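Long-range contacts in endoglucanase A (Clostridium acetobutylicum, PDB 3IK2), which probably hydrolyses internal beta-1,4-glucosidic bonds of cellulose and related glucans as a family 44 glycoside hydrolase: residues A[230-235]-A[248-253]; A[330-335]-A[348-353]. One frame throughout, in Å; residues are numbered along the deposited sequence.

Interactions 1 and 2 follow one another along the chain, yet their centres lie only about 13 Å apart. Helix 331-342 joins them: Leu-331 and Val-335 serve both contacts, each giving one methyl to the strand and the other to interaction 1. Phe-232 CE1 touches Leu-331 CD1 at 3.9 Å, and Trp-250 CH2 approaches Val-335 CG2 at the same 3.9 Å. Interaction 2 lies against the barrel wall, interaction 1 farther out. In this fold the active site generally lies at the C-terminal strand ends, toward which strand 347-353 runs. Glycerol, probably from the crystallisation liquor, lies about 4 Å from the Trp-250 side chain, and glycerol is also hydrogen-bonded to Lys-334 O. The calcium ligands belong to neither.

Interaction 1: A[230-235]-A[248-253]; sequences SAFNDF and YQWFID
Ala-231 meets the second segment through its carbonyl: Ala-231 O lies 3.6 Å from Phe-251 CD2, approaching the ring obliquely. At Phe-232 the backbone and side chain act together. Its O accepts the N-H of Ile-252, with an N to O distance of 3.3 Å and a donor tilted from the carbonyl plane. Phe-232 CB meets two side chains of the other segment, Ile-252 CD1 at 3.6 Å and Trp-250 CZ3 at 3.7 Å. The CG of Trp-250 stands between its own N and carbonyl carbon (chi1 60°), which brings the indole back alongside Ile-252, whose CB lies over one indole face. Asn-233 O takes the N-H of Phe-251 in the shorter bond, N to O 2.7 Å; the donor sits above the carbonyl plane, 42° out of it. Asp-234 turns away, and its OD2 is held by Ser-237 N. Phe-235, with positive phi, leaves the helix and places its ring beside that of Phe-251 in an offset stack, centroids 4.5 Å apart and planes at 16°. Phe-235 CB also makes a CH-pi contact over the Phe-251 face. Leu-226 and helix 198-215 pack against this aromatic pair. Carbonyls near the C-terminal end of helix 229-234 thus receive N-H groups of the first turn of helix 251-266, in the connection that follows barrel strand 220-226 of the beta/alpha-barrel.

Interaction 2: A[330-335]-A[348-353]; sequences PLIPKV and LSFSEY
Val-335 N donates to Leu-331 O at 3.0 Å, a regular helical bond that spaces their two side chains one turn apart on the face turned to strand 348-350. Nothing polar crosses the interface; the evidence for it is four apolar approaches burying 215 Å². At the start of the helix, Leu-331 CD2 comes head-on to the Phe-350 ring and meets CE2 at 3.8 Å, near the ring plane. Ile-332 reaches the same ring from another part of its rim, with Ile-332 CG1 4.0 Å from Phe-350 CE1, so the phenyl meets the helix by its edge. Leu-348 spans the helix turn with its two branches. Its CG is anti to the backbone N (chi1 178°), which carries both methyls out to the helix: Leu-348 CD1 touches Val-335 CG1 at 3.7 Å, while Leu-348 CD2 lies 3.9 Å from Ile-332 CG2. The axes of the short helix and strand segments approach to 10.8 Å at 143°, nearer antiparallel than parallel. Ser-349 and Ser-351 bind the carboxylate of Asp-275 on strand 273-278, and Glu-352 forms a salt bridge with Arg-36, where the strand turns its corner. Strand 273-278, helix 331-342 and strand 347-353 thus form a beta-alpha-beta crossover, and the contact is one part of the helix-on-strand layer of a TIM barrel, whose C-terminal strand ends generally carry the active site.

Interaction 1: A[230-235]-A[248-253]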
ATOM      1  N   SER A 230       5.099  15.316   4.736  1.00  7.18           N
ATOM      2  CA  SER A 230       6.124  15.986   5.535  1.00  8.66           C
ATOM      3  C   SER A 230       7.490  15.266   5.521  1.00  7.79           C
ATOM      4  O   SER A 230       8.543  15.924   5.423  1.00  8.02           O
ATOM      5  CB  SER A 230       5.615  16.208   6.966  1.00  8.60           C
ATOM      6  OG  SER A 230       6.693  16.525   7.816  1.00 13.30           O
ATOM      7  N   ALA A 231       7.465  13.930   5.587  1.00  7.05           N
ATOM      8  CA  ALA A 231       8.683  13.111   5.414  1.00  6.60           C
ATOM      9  C   ALA A 231       9.187  13.066   3.997  1.00  6.34           C
ATOM     10  O   ALA A 231      10.393  12.961   3.784  1.00  6.56           O
ATOM     11  CB  ALA A 231       8.467  11.680   5.932  1.00  6.18           C
ATOM     12  N   PHE A 232       8.285  13.098   3.017  1.00  6.50           N
ATOM     13  CA  PHE A 232       8.685  13.152   1.592  1.00  6.67           C
ATOM     14  C   PHE A 232       9.469  14.426   1.323  1.00  6.78           C
ATOM     15  O   PHE A 232      10.319  14.476   0.424  1.00  6.98           O
ATOM     16  CB  PHE A 232       7.473  13.216   0.635  1.00  5.84           C
ATOM     17  CG  PHE A 232       6.461  12.106   0.793  1.00  7.06           C
ATOM     18  CD1 PHE A 232       5.255  12.168   0.070  1.00  3.82           C
ATOM     19  CD2 PHE A 232       6.687  10.994   1.643  1.00  5.60           C
ATOM     20  CE1 PHE A 232       4.289  11.149   0.191  1.00  4.60           C
ATOM     21  CE2 PHE A 232       5.721   9.985   1.774  1.00  6.39           C
ATOM     22  CZ  PHE A 232       4.516  10.065   1.049  1.00  5.44           C
ATOM     23  N   ASN A 233       9.124  15.464   2.080  1.00  6.63           N
ATOM     24  CA  ASN A 233       9.483  16.837   1.758  1.00  7.41           C
ATOM     25  C   ASN A 233      10.879  17.108   2.314  1.00  7.29           C
ATOM     26  O   ASN A 233      11.855  17.206   1.553  1.00  6.77           O
ATOM     27  CB  ASN A 233       8.369  17.774   2.301  1.00  7.55           C
ATOM     28  CG  ASN A 233       8.628  19.275   2.062  1.00  9.41           C
ATOM     29  OD1 ASN A 233       7.960  20.131   2.678  1.00  9.63           O
ATOM     30  ND2 ASN A 233       9.563  19.596   1.192  1.00  8.04           N
ATOM     31  N   ASP A 234      10.987  17.154   3.640  1.00  7.62           N
ATOM     32  CA  ASP A 234      12.250  17.459   4.299  1.00  7.22           C
ATOM     33  C   ASP A 234      12.566  16.467   5.415  1.00  7.59           C
ATOM     34  O   ASP A 234      13.248  16.787   6.395  1.00  6.48           O
ATOM     35  CB  ASP A 234      12.265  18.921   4.791  1.00  7.75           C
ATOM     36  CG  ASP A 234      11.147  19.253   5.772  1.00  7.49           C
ATOM     37  OD1 ASP A 234      11.077  20.417   6.201  1.00 10.16           O
ATOM     38  OD2 ASP A 234      10.318  18.390   6.125  1.00  9.91           O
ATOM     39  N   PHE A 235      12.103  15.228   5.215  1.00  8.12           N
ATOM     40  CA  PHE A 235      12.244  14.134   6.201  1.00  7.05           C
ATOM     41  C   PHE A 235      11.781  14.560   7.597  1.00  7.57           C
ATOM     42  O   PHE A 235      12.455  14.298   8.612  1.00  6.16           O
ATOM     43  CB  PHE A 235      13.659  13.544   6.186  1.00  7.18           C
ATOM     44  CG  PHE A 235      13.753  12.141   6.777  1.00  5.40           C
ATOM     45  CD1 PHE A 235      12.859  11.134   6.392  1.00  3.37           C
ATOM     46  CD2 PHE A 235      14.729  11.840   7.716  1.00  4.22           C
ATOM     47  CE1 PHE A 235      12.958   9.825   6.919  1.00  3.37           C
ATOM     48  CE2 PHE A 235      14.824  10.544   8.268  1.00  2.91           C
ATOM     49  CZ  PHE A 235      13.933   9.545   7.876  1.00  3.19           C
ATOM     50  N   TYR A 248      18.364  19.501  -4.342  1.00 11.93           N
ATOM     51  CA  TYR A 248      17.198  18.611  -4.264  1.00 11.83           C
ATOM     52  C   TYR A 248      15.924  19.349  -3.903  1.00 11.22           C
ATOM     53  O   TYR A 248      15.905  20.077  -2.910  1.00 12.03           O
ATOM     54  CB  TYR A 248      17.423  17.527  -3.203  1.00 11.87           C
ATOM     55  CG  TYR A 248      18.534  16.583  -3.520  1.00 11.29           C
ATOM     56  CD1 TYR A 248      18.567  15.872  -4.731  1.00  9.57           C
ATOM     57  CD2 TYR A 248      19.560  16.374  -2.604  1.00 11.48           C
ATOM     58  CE1 TYR A 248      19.628  14.972  -5.012  1.00  9.51           C
ATOM     59  CE2 TYR A 248      20.594  15.487  -2.885  1.00 10.96           C
ATOM     60  CZ  TYR A 248      20.616  14.803  -4.077  1.00  8.97           C
ATOM     61  OH  TYR A 248      21.651  13.930  -4.283  1.00 13.89           O
ATOM     62  N   GLN A 249      14.884  19.183  -4.726  1.00 10.71           N
ATOM     63  CA  GLN A 249      13.551  19.681  -4.408  1.00  9.84           C
ATOM     64  C   GLN A 249      13.042  19.138  -3.080  1.00  9.81           C
ATOM     65  O   GLN A 249      12.448  19.882  -2.301  1.00  9.46           O
ATOM     66  CB  GLN A 249      12.538  19.355  -5.507  1.00  9.50           C
ATOM     67  CG  GLN A 249      11.115  19.747  -5.155  1.00  9.71           C
ATOM     68  CD  GLN A 249      10.932  21.264  -5.060  1.00 11.57           C
ATOM     69  OE1 GLN A 249      10.792  21.924  -6.074  1.00 16.20           O
ATOM     70  NE2 GLN A 249      10.901  21.806  -3.848  1.00  7.93           N
ATOM     71  N   TRP A 250      13.268  17.849  -2.824  1.00  9.54           N
ATOM     72  CA  TRP A 250      12.738  17.230  -1.605  1.00  9.64           C
ATOM     73  C   TRP A 250      13.534  16.010  -1.196  1.00  9.79           C
ATOM     74  O   TRP A 250      14.477  15.619  -1.894  1.00 10.73           O
ATOM     75  CB  TRP A 250      11.220  16.929  -1.710  1.00  9.00           C
ATOM     76  CG  TRP A 250      10.756  15.979  -2.815  1.00  8.81           C
ATOM     77  CD1 TRP A 250      11.474  15.559  -3.906  1.00  8.93           C
ATOM     78  CD2 TRP A 250       9.442  15.412  -2.964  1.00  8.11           C
ATOM     79  NE1 TRP A 250      10.704  14.724  -4.689  1.00  9.47           N
ATOM     80  CE2 TRP A 250       9.452  14.629  -4.148  1.00  8.28           C
ATOM     81  CE3 TRP A 250       8.254  15.481  -2.209  1.00  8.74           C
ATOM     82  CZ2 TRP A 250       8.310  13.927  -4.608  1.00  7.69           C
ATOM     83  CZ3 TRP A 250       7.118  14.764  -2.669  1.00  8.67           C
ATOM     84  CH2 TRP A 250       7.168  13.999  -3.851  1.00  7.84           C
ATOM     85  N   PHE A 251      13.189  15.440  -0.038  1.00  9.70           N
ATOM     86  CA  PHE A 251      13.954  14.328   0.520  1.00  8.72           C
ATOM     87  C   PHE A 251      13.886  13.101  -0.383  1.00  8.45           C
ATOM     88  O   PHE A 251      14.825  12.353  -0.436  1.00  9.45           O
ATOM     89  CB  PHE A 251      13.528  14.013   1.984  1.00  8.53           C
ATOM     90  CG  PHE A 251      14.063  12.690   2.505  1.00  7.88           C
ATOM     91  CD1 PHE A 251      15.324  12.615   3.095  1.00  8.24           C
ATOM     92  CD2 PHE A 251      13.314  11.509   2.370  1.00  6.58           C
ATOM     93  CE1 PHE A 251      15.826  11.369   3.569  1.00  6.69           C
ATOM     94  CE2 PHE A 251      13.828  10.269   2.830  1.00  6.50           C
ATOM     95  CZ  PHE A 251      15.065  10.204   3.422  1.00  5.77           C
ATOM     96  N   ILE A 252      12.774  12.897  -1.091  1.00  8.25           N
ATOM     97  CA  ILE A 252      12.638  11.785  -2.054  1.00  7.46           C
ATOM     98  C   ILE A 252      13.756  11.712  -3.104  1.00  7.76           C
ATOM     99  O   ILE A 252      14.267  10.619  -3.393  1.00  7.75           O
ATOM    100  CB  ILE A 252      11.161  11.698  -2.666  1.00  7.91           C
ATOM    101  CG1 ILE A 252      10.205  11.043  -1.633  1.00  5.51           C
ATOM    102  CG2 ILE A 252      11.157  10.960  -4.037  1.00  5.92           C
ATOM    103  CD1 ILE A 252       8.716  11.056  -1.965  1.00  7.21           C
ATOM    104  N   ASP A 253      14.144  12.869  -3.656  1.00  8.41           N
ATOM    105  CA  ASP A 253      15.286  13.002  -4.592  1.00  8.29           C
ATOM    106  C   ASP A 253      16.627  12.638  -3.922  1.00  7.95           C
ATOM    107  O   ASP A 253      17.398  11.881  -4.448  1.00  8.04           O
ATOM    108  CB  ASP A 253      15.385  14.454  -5.120  1.00  8.34           C
ATOM    109  CG  ASP A 253      14.207  14.844  -6.008  1.00 10.23           C
ATOM    110  OD1 ASP A 253      13.477  13.942  -6.474  1.00  9.26           O
ATOM    111  OD2 ASP A 253      14.012  16.064  -6.240  1.00 11.12           O
TER

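Interaction 2: A[330-335]-A[348-353]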
ATOM      1  N   PRO A 330       0.251  16.638  -8.666  1.00 10.90           N
ATOM      2  CA  PRO A 330      -0.270  15.349  -8.219  1.00  9.84           C
ATOM      3  C   PRO A 330       0.844  14.402  -7.776  1.00  8.74           C
ATOM      4  O   PRO A 330       1.906  14.400  -8.371  1.00  7.37           O
ATOM      5  CB  PRO A 330      -0.991  14.822  -9.469  1.00  9.55           C
ATOM      6  CG  PRO A 330      -0.208  15.404 -10.615  1.00  8.97           C
ATOM      7  CD  PRO A 330       0.056  16.819 -10.117  1.00 10.80           C
ATOM      8  N   LEU A 331       0.584  13.591  -6.746  1.00  8.12           N
ATOM      9  CA  LEU A 331       1.656  12.797  -6.121  1.00  7.61           C
ATOM     10  C   LEU A 331       2.389  11.791  -7.023  1.00  7.83           C
ATOM     11  O   LEU A 331       3.638  11.754  -7.023  1.00  7.00           O
ATOM     12  CB  LEU A 331       1.183  12.096  -4.819  1.00  7.75           C
ATOM     13  CG  LEU A 331       2.267  11.416  -3.947  1.00  8.17           C
ATOM     14  CD1 LEU A 331       3.313  12.417  -3.374  1.00  7.17           C
ATOM     15  CD2 LEU A 331       1.630  10.585  -2.826  1.00  7.57           C
ATOM     16  N   ILE A 332       1.650  10.946  -7.746  1.00  7.40           N
ATOM     17  CA  ILE A 332       2.332   9.899  -8.499  1.00  8.61           C
ATOM     18  C   ILE A 332       3.217  10.424  -9.660  1.00  8.22           C
ATOM     19  O   ILE A 332       4.351   9.969  -9.795  1.00  7.78           O
ATOM     20  CB  ILE A 332       1.379   8.725  -8.946  1.00  8.84           C
ATOM     21  CG1 ILE A 332       0.831   7.984  -7.715  1.00  9.38           C
ATOM     22  CG2 ILE A 332       2.130   7.748  -9.902  1.00  8.71           C
ATOM     23  CD1 ILE A 332      -0.312   6.958  -8.039  1.00  8.68           C
ATOM     24  N   PRO A 333       2.701  11.362 -10.506  1.00  7.77           N
ATOM     25  CA  PRO A 333       3.593  11.965 -11.520  1.00  8.51           C
ATOM     26  C   PRO A 333       4.865  12.642 -10.949  1.00  9.05           C
ATOM     27  O   PRO A 333       5.923  12.574 -11.559  1.00  9.65           O
ATOM     28  CB  PRO A 333       2.676  12.992 -12.226  1.00  9.04           C
ATOM     29  CG  PRO A 333       1.293  12.350 -12.135  1.00  7.46           C
ATOM     30  CD  PRO A 333       1.305  11.819 -10.682  1.00  7.06           C
ATOM     31  N   LYS A 334       4.750  13.267  -9.787  1.00  9.68           N
ATOM     32  CA  LYS A 334       5.882  13.883  -9.093  1.00  9.99           C
ATOM     33  C   LYS A 334       6.899  12.879  -8.623  1.00  9.38           C
ATOM     34  O   LYS A 334       8.094  13.080  -8.763  1.00  9.27           O
ATOM     35  CB  LYS A 334       5.373  14.653  -7.890  1.00 10.13           C
ATOM     36  CG  LYS A 334       5.343  16.184  -8.065  1.00 14.51           C
ATOM     37  CD  LYS A 334       4.933  16.641  -9.433  1.00 18.39           C
ATOM     38  CE  LYS A 334       3.476  16.256  -9.683  1.00 21.77           C
ATOM     39  NZ  LYS A 334       2.873  16.979 -10.808  1.00 22.39           N
ATOM     40  N   VAL A 335       6.410  11.790  -8.048  1.00  8.95           N
ATOM     41  CA  VAL A 335       7.269  10.761  -7.527  1.00  8.62           C
ATOM     42  C   VAL A 335       7.917  10.029  -8.704  1.00  8.80           C
ATOM     43  O   VAL A 335       9.086   9.691  -8.663  1.00  9.25           O
ATOM     44  CB  VAL A 335       6.492   9.808  -6.606  1.00  8.08           C
ATOM     45  CG1 VAL A 335       7.337   8.600  -6.259  1.00  8.65           C
ATOM     46  CG2 VAL A 335       6.065  10.519  -5.337  1.00  7.51           C
ATOM     47  N   LEU A 348       7.204   1.831  -7.392  1.00  6.98           N
ATOM     48  CA  LEU A 348       6.498   2.676  -6.437  1.00  6.79           C
ATOM     49  C   LEU A 348       5.544   1.821  -5.648  1.00  5.61           C
ATOM     50  O   LEU A 348       4.746   1.090  -6.226  1.00  5.54           O
ATOM     51  CB  LEU A 348       5.706   3.800  -7.155  1.00  6.38           C
ATOM     52  CG  LEU A 348       4.869   4.762  -6.306  1.00  7.05           C
ATOM     53  CD1 LEU A 348       5.728   5.391  -5.181  1.00  4.77           C
ATOM     54  CD2 LEU A 348       4.237   5.836  -7.240  1.00  5.49           C
ATOM     55  N   SER A 349       5.614   1.951  -4.331  1.00  5.14           N
ATOM     56  CA  SER A 349       4.732   1.208  -3.419  1.00  4.91           C
ATOM     57  C   SER A 349       3.991   2.153  -2.470  1.00  4.68           C
ATOM     58  O   SER A 349       4.547   3.184  -2.043  1.00  4.01           O
ATOM     59  CB  SER A 349       5.546   0.180  -2.646  1.00  4.51           C
ATOM     60  OG  SER A 349       4.841  -0.328  -1.531  1.00  7.43           O
ATOM     61  N   PHE A 350       2.719   1.832  -2.195  1.00  5.27           N
ATOM     62  CA  PHE A 350       1.964   2.454  -1.080  1.00  5.90           C
ATOM     63  C   PHE A 350       1.570   1.389  -0.064  1.00  5.55           C
ATOM     64  O   PHE A 350       0.502   0.777  -0.163  1.00  5.62           O
ATOM     65  CB  PHE A 350       0.723   3.217  -1.562  1.00  5.96           C
ATOM     66  CG  PHE A 350       1.047   4.460  -2.392  1.00  8.61           C
ATOM     67  CD1 PHE A 350       1.055   4.404  -3.790  1.00  6.18           C
ATOM     68  CD2 PHE A 350       1.353   5.678  -1.771  1.00 10.20           C
ATOM     69  CE1 PHE A 350       1.379   5.542  -4.554  1.00  9.38           C
ATOM     70  CE2 PHE A 350       1.668   6.817  -2.530  1.00  9.15           C
ATOM     71  CZ  PHE A 350       1.689   6.745  -3.925  1.00  7.66           C
ATOM     72  N   SER A 351       2.449   1.157   0.908  1.00  5.20           N
ATOM     73  CA  SER A 351       2.244   0.089   1.889  1.00  4.42           C
ATOM     74  C   SER A 351       1.287   0.431   3.028  1.00  4.28           C
ATOM     75  O   SER A 351       0.919  -0.449   3.796  1.00  4.86           O
ATOM     76  CB  SER A 351       3.576  -0.414   2.435  1.00  2.87           C
ATOM     77  OG  SER A 351       4.230   0.629   3.108  1.00  2.39           O
ATOM     78  N   GLU A 352       0.923   1.697   3.167  1.00  4.38           N
ATOM     79  CA  GLU A 352      -0.251   2.098   3.946  1.00  4.63           C
ATOM     80  C   GLU A 352      -0.994   3.256   3.277  1.00  4.72           C
ATOM     81  O   GLU A 352      -0.371   4.171   2.739  1.00  5.12           O
ATOM     82  CB  GLU A 352       0.115   2.500   5.366  1.00  4.45           C
ATOM     83  CG  GLU A 352       0.590   1.358   6.254  1.00  5.30           C
ATOM     84  CD  GLU A 352       1.012   1.839   7.631  1.00  6.23           C
ATOM     85  OE1 GLU A 352       0.388   2.815   8.122  1.00  5.91           O
ATOM     86  OE2 GLU A 352       1.947   1.229   8.220  1.00  6.10           O
ATOM     87  N   TYR A 353      -2.323   3.186   3.316  1.00  4.47           N
ATOM     88  CA  TYR A 353      -3.214   4.236   2.814  1.00  5.70           C
ATOM     89  C   TYR A 353      -4.598   3.857   3.352  1.00  5.74           C
ATOM     90  O   TYR A 353      -4.860   2.705   3.685  1.00  6.22           O
ATOM     91  CB  TYR A 353      -3.216   4.331   1.263  1.00  4.83           C
ATOM     92  CG  TYR A 353      -3.880   3.128   0.609  1.00  6.24           C
ATOM     93  CD1 TYR A 353      -5.264   3.132   0.327  1.00  5.58           C
ATOM     94  CD2 TYR A 353      -3.139   1.976   0.287  1.00  3.05           C
ATOM     95  CE1 TYR A 353      -5.890   2.019  -0.240  1.00  5.24           C
ATOM     96  CE2 TYR A 353      -3.774   0.847  -0.300  1.00  5.66           C
ATOM     97  CZ  TYR A 353      -5.151   0.885  -0.541  1.00  6.12           C
ATOM     98  OH  TYR A 353      -5.771  -0.204  -1.103  1.00  6.17           O
TER